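Local coordinates for protein NBR1 homolog (Arabidopsis thaliana, PDB 6TGS) that probably acts as a receptor for autophagosomal degradation of ubiquitinated proteins, and is represented here by its PB1 domain, which mediates homodimerization, at residues F21-P24 / Q30-L33; L56-A61 / Q80-L85. The protein carries 3 engineered substitutions. All coordinates share one frame; numbering follows the deposited sequence.

Contact 1 of 2, residues F21-P24 / Q30-L33; sequences FRVP and QLDL
V23 meets both L31 and L33, and this is the tightly packed end of the contact. Its CG1 methyl touches L31 CD2 at 3.8 Å and L33 CB at the same distance. The two leucines each cross the valine at about a right angle. CG1 of V23 is anti to the backbone N (chi1 175°), which sets it between the side chains of L31 and L33. V23 also touches V10 of the neighbouring strand 8-14, and L31 packs on L8 of that strand. This is the ubiquitin-like beta-grasp fold of a PB1 domain, at the point where the chain leaves the first beta hairpin and returns to enter the helix. The backbone is held firmly too. D32 N donates to P24 O at 2.8 Å, a nearly straight bond (N-H...O 167°). It ties the two ends of the loop together. D32 is also the centre of an inverse gamma turn, which brings L33 N back to L31 O in a weak bond. The looser side is that of the exposed P24 and D32 side chains, where P24 CG only grazes D32 CB at 4.0 Å. D32 is modelled in two conformers, one of which comes about 4 Å from a bound sulfate.

Contact 2 of 2, residues L56-A61 / Q80-L85; sequences LTYSAA and QRLKFL. Engineered in segment 56-61: A60 (natural residue Asp), A61 (natural residue Glu).
Y58 and L85 meet through one methyl group laid over a ring. CB of Y58 starts the contact, 3.8 Å from L85 CD1. Next along the side chain, Y58 CG and CD2 both lie 3.6 Å from L85 CD1, with CD1 and CE2 of the ring farther off. L85 CD1 sits 3.8 Å from the centroid of the Y58 ring and 22° off its normal, a CH-pi contact over one face. It is offset toward the CG-CD2 edge. In L85, CG is anti to the backbone N (chi1 180°), and chi2 of 62° then turns CD1 over the ring. Farther along, Y58 CE1 touches L82 CD1 at 4.1 Å, approached obliquely. V77 of helix 71-79 packs against Y58, L82 and L85 alike. The site belongs to the beta-grasp core of the PB1 domain, where strand 55-59 lies antiparallel beside strand 84-90 and the helix packs on the sheet. R81 closes that helix in a Schellman motif, and the chain then turns into strand 84-90. An alanine in place of Y58 would probably open a gap beside L85 and L82 and leave the L85 methyl without its aromatic face. At the tip, Y58 OH makes a weak hydrogen bond to a bound glycerol. The Q80 side chain also reaches this outer end of the ring.

Contacts 1 and 2 are separate sites on one beta-grasp domain. Their centres are 13 Å apart, and their nearest atoms are about 6 Å apart without touching. They follow one another along the chain. Both reach the same mixed sheet, contact 1 through strand 17-23, at one edge of the sheet within this chain, and contact 2 through strands 55-59 and 84-90. Strand 8-14 lies between strands 17-23 and 84-90 and links the two regions. Helix 71-79 is touched from both sites, by L31 on T78 in contact 1 and through V77 in contact 2. The bound sulfate lies near contact 1 and the glycerol near contact 2; both probably come from the crystallisation liquor.

Contact 1 of 2, residues F21-P24 / Q30-L33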
# COMPACT_ATOMS: atom_id res chain seq x y z
N PHE A 21 -4.19 6.31 -6.04
CA PHE A 21 -3.27 6.22 -7.16
C PHE A 21 -3.28 4.79 -7.67
O PHE A 21 -3.85 3.89 -7.04
CB PHE A 21 -1.85 6.68 -6.79
CG PHE A 21 -1.24 5.93 -5.65
CD1 PHE A 21 -1.43 6.36 -4.35
CD2 PHE A 21 -0.44 4.81 -5.87
CE1 PHE A 21 -0.85 5.69 -3.29
CE2 PHE A 21 0.15 4.14 -4.80
CZ PHE A 21 -0.07 4.58 -3.51
N ARG A 22 -2.66 4.56 -8.82
CA ARG A 22 -2.66 3.23 -9.40
C ARG A 22 -1.24 2.72 -9.55
O ARG A 22 -0.31 3.49 -9.84
CB ARG A 22 -3.37 3.21 -10.76
CG ARG A 22 -4.81 3.69 -10.70
CD ARG A 22 -5.64 3.13 -11.85
NE ARG A 22 -5.02 3.38 -13.15
CZ ARG A 22 -5.26 2.67 -14.24
NH1 ARG A 22 -6.12 1.65 -14.20
NH2 ARG A 22 -4.65 2.96 -15.38
N VAL A 23 -1.07 1.41 -9.36
CA VAL A 23 0.24 0.78 -9.36
C VAL A 23 0.26 -0.25 -10.49
O VAL A 23 -0.58 -1.16 -10.50
CB VAL A 23 0.56 0.11 -8.02
CG1 VAL A 23 1.88 -0.63 -8.12
CG2 VAL A 23 0.60 1.15 -6.90
N PRO A 24 1.17 -0.14 -11.44
CA PRO A 24 1.23 -1.13 -12.52
C PRO A 24 1.62 -2.51 -12.00
O PRO A 24 2.33 -2.66 -11.01
CB PRO A 24 2.29 -0.57 -13.47
CG PRO A 24 3.13 0.32 -12.61
CD PRO A 24 2.18 0.91 -11.61
N GLN A 30 2.69 -9.58 -10.34
CA GLN A 30 3.47 -8.92 -9.26
C GLN A 30 3.36 -7.40 -9.41
O GLN A 30 3.43 -6.91 -10.54
CB GLN A 30 4.94 -9.26 -9.47
CG GLN A 30 5.45 -10.43 -8.64
CD GLN A 30 6.95 -10.36 -8.55
OE1 GLN A 30 7.67 -11.05 -9.27
NE2 GLN A 30 7.44 -9.50 -7.68
N LEU A 31 3.25 -6.69 -8.28
CA LEU A 31 3.20 -5.20 -8.32
C LEU A 31 4.53 -4.65 -8.83
O LEU A 31 5.56 -5.13 -8.35
CB LEU A 31 2.87 -4.69 -6.92
CG LEU A 31 1.42 -4.81 -6.48
CD1 LEU A 31 1.22 -4.22 -5.09
CD2 LEU A 31 0.49 -4.14 -7.47
N ASP A 32 4.54 -3.68 -9.56
CA ASP A 32 5.78 -2.97 -9.89
C ASP A 32 6.03 -1.87 -8.86
O ASP A 32 6.05 -0.68 -9.15
CB ASP A 32 5.70 -2.40 -11.31
CG ASP A 32 7.06 -2.02 -11.86
OD1 ASP A 32 8.06 -2.11 -11.12
OD2 ASP A 32 7.14 -1.61 -13.04
N LEU A 33 6.22 -2.31 -7.61
CA LEU A 33 6.41 -1.41 -6.49
C LEU A 33 6.93 -2.19 -5.30
O LEU A 33 6.47 -3.31 -5.04
CB LEU A 33 5.11 -0.69 -6.12
CG LEU A 33 5.22 0.55 -5.22
CD1 LEU A 33 5.97 1.66 -5.93
CD2 LEU A 33 3.85 1.03 -4.80

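Contact 2 of 2, residues L56-A61 / Q80-L85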
# COMPACT_ATOMS: atom_id res chain seq x y z
N LEU A 56 1.49 1.01 8.23
CA LEU A 56 0.70 0.88 7.01
C LEU A 56 -0.11 -0.40 7.13
O LEU A 56 0.46 -1.49 7.15
CB LEU A 56 1.60 0.86 5.78
CG LEU A 56 2.59 2.03 5.70
CD1 LEU A 56 3.48 1.92 4.45
CD2 LEU A 56 1.82 3.33 5.70
N THR A 57 -1.44 -0.27 7.25
CA THR A 57 -2.28 -1.44 7.50
C THR A 57 -3.44 -1.50 6.52
O THR A 57 -3.91 -0.47 6.03
CB THR A 57 -2.85 -1.44 8.94
OG1 THR A 57 -3.52 -0.20 9.21
CG2 THR A 57 -1.71 -1.65 9.95
N TYR A 58 -3.91 -2.72 6.23
CA TYR A 58 -5.19 -2.88 5.56
C TYR A 58 -6.00 -3.96 6.24
O TYR A 58 -5.45 -4.80 6.96
CB TYR A 58 -5.03 -3.20 4.07
CG TYR A 58 -4.43 -4.53 3.68
CD1 TYR A 58 -5.25 -5.63 3.41
CD2 TYR A 58 -3.05 -4.68 3.51
CE1 TYR A 58 -4.71 -6.85 3.00
CE2 TYR A 58 -2.51 -5.88 3.09
CZ TYR A 58 -3.35 -6.97 2.85
OH TYR A 58 -2.81 -8.17 2.44
N SER A 59 -7.32 -3.92 6.06
CA SER A 59 -8.22 -4.92 6.65
C SER A 59 -8.53 -6.00 5.63
O SER A 59 -9.07 -5.71 4.55
CB SER A 59 -9.51 -4.29 7.18
OG SER A 59 -9.24 -3.21 8.05
N ALA A 60 -8.22 -7.24 5.98
CA ALA A 60 -8.39 -8.37 5.08
C ALA A 60 -9.84 -8.86 5.13
O ALA A 60 -10.63 -8.46 5.98
CB ALA A 60 -7.41 -9.48 5.45
N ALA A 61 -10.17 -9.75 4.19
CA ALA A 61 -11.54 -10.25 4.10
C ALA A 61 -11.93 -11.12 5.29
O ALA A 61 -13.13 -11.27 5.56
CB ALA A 61 -11.73 -11.03 2.80
N GLN A 80 -2.40 -12.79 -3.72
CA GLN A 80 -3.82 -12.96 -3.30
C GLN A 80 -4.84 -12.40 -4.33
O GLN A 80 -6.03 -12.38 -4.03
CB GLN A 80 -4.09 -12.36 -1.92
CG GLN A 80 -3.49 -13.14 -0.77
CD GLN A 80 -3.64 -12.43 0.55
OE1 GLN A 80 -3.30 -11.26 0.70
NE2 GLN A 80 -4.16 -13.14 1.54
N ARG A 81 -4.35 -11.88 -5.44
CA ARG A 81 -5.22 -11.34 -6.50
C ARG A 81 -6.14 -10.23 -6.00
O ARG A 81 -7.26 -10.15 -6.47
CB ARG A 81 -5.96 -12.46 -7.22
CG ARG A 81 -5.06 -13.44 -7.96
CD ARG A 81 -5.92 -14.45 -8.67
NE ARG A 81 -5.18 -15.62 -9.10
CZ ARG A 81 -4.66 -15.79 -10.31
NH1 ARG A 81 -4.80 -14.84 -11.23
NH2 ARG A 81 -4.00 -16.89 -10.59
N LEU A 82 -5.68 -9.41 -5.06
CA LEU A 82 -6.46 -8.19 -4.72
C LEU A 82 -6.40 -7.23 -5.90
O LEU A 82 -5.33 -7.12 -6.52
CB LEU A 82 -5.89 -7.56 -3.44
CG LEU A 82 -5.73 -8.50 -2.25
CD1 LEU A 82 -5.42 -7.72 -0.98
CD2 LEU A 82 -6.98 -9.35 -2.06
N LYS A 83 -7.49 -6.52 -6.15
CA LYS A 83 -7.52 -5.50 -7.23
C LYS A 83 -7.67 -4.11 -6.63
O LYS A 83 -7.39 -3.13 -7.33
CB LYS A 83 -8.79 -5.71 -8.05
CG LYS A 83 -8.92 -4.77 -9.25
CD LYS A 83 -10.27 -4.81 -9.92
CE LYS A 83 -10.35 -3.93 -11.15
NZ LYS A 83 -9.52 -4.46 -12.26
N PHE A 84 -7.93 -3.90 -5.49
CA PHE A 84 -8.18 -2.77 -4.57
C PHE A 84 -7.48 -3.05 -3.25
O PHE A 84 -7.57 -4.17 -2.76
CB PHE A 84 -9.68 -2.49 -4.43
CG PHE A 84 -10.03 -1.41 -3.45
CD1 PHE A 84 -9.45 -0.15 -3.56
CD2 PHE A 84 -10.94 -1.63 -2.44
CE1 PHE A 84 -9.77 0.85 -2.67
CE2 PHE A 84 -11.26 -0.62 -1.54
CZ PHE A 84 -10.68 0.62 -1.67
N LEU A 85 -6.71 -1.92 -2.97
CA LEU A 85 -6.08 -1.94 -1.65
C LEU A 85 -6.34 -0.61 -0.96
O LEU A 85 -6.00 0.40 -1.51
CB LEU A 85 -4.59 -2.21 -1.84
CG LEU A 85 -3.76 -2.25 -0.57
CD1 LEU A 85 -4.23 -3.39 0.32
CD2 LEU A 85 -2.29 -2.42 -0.91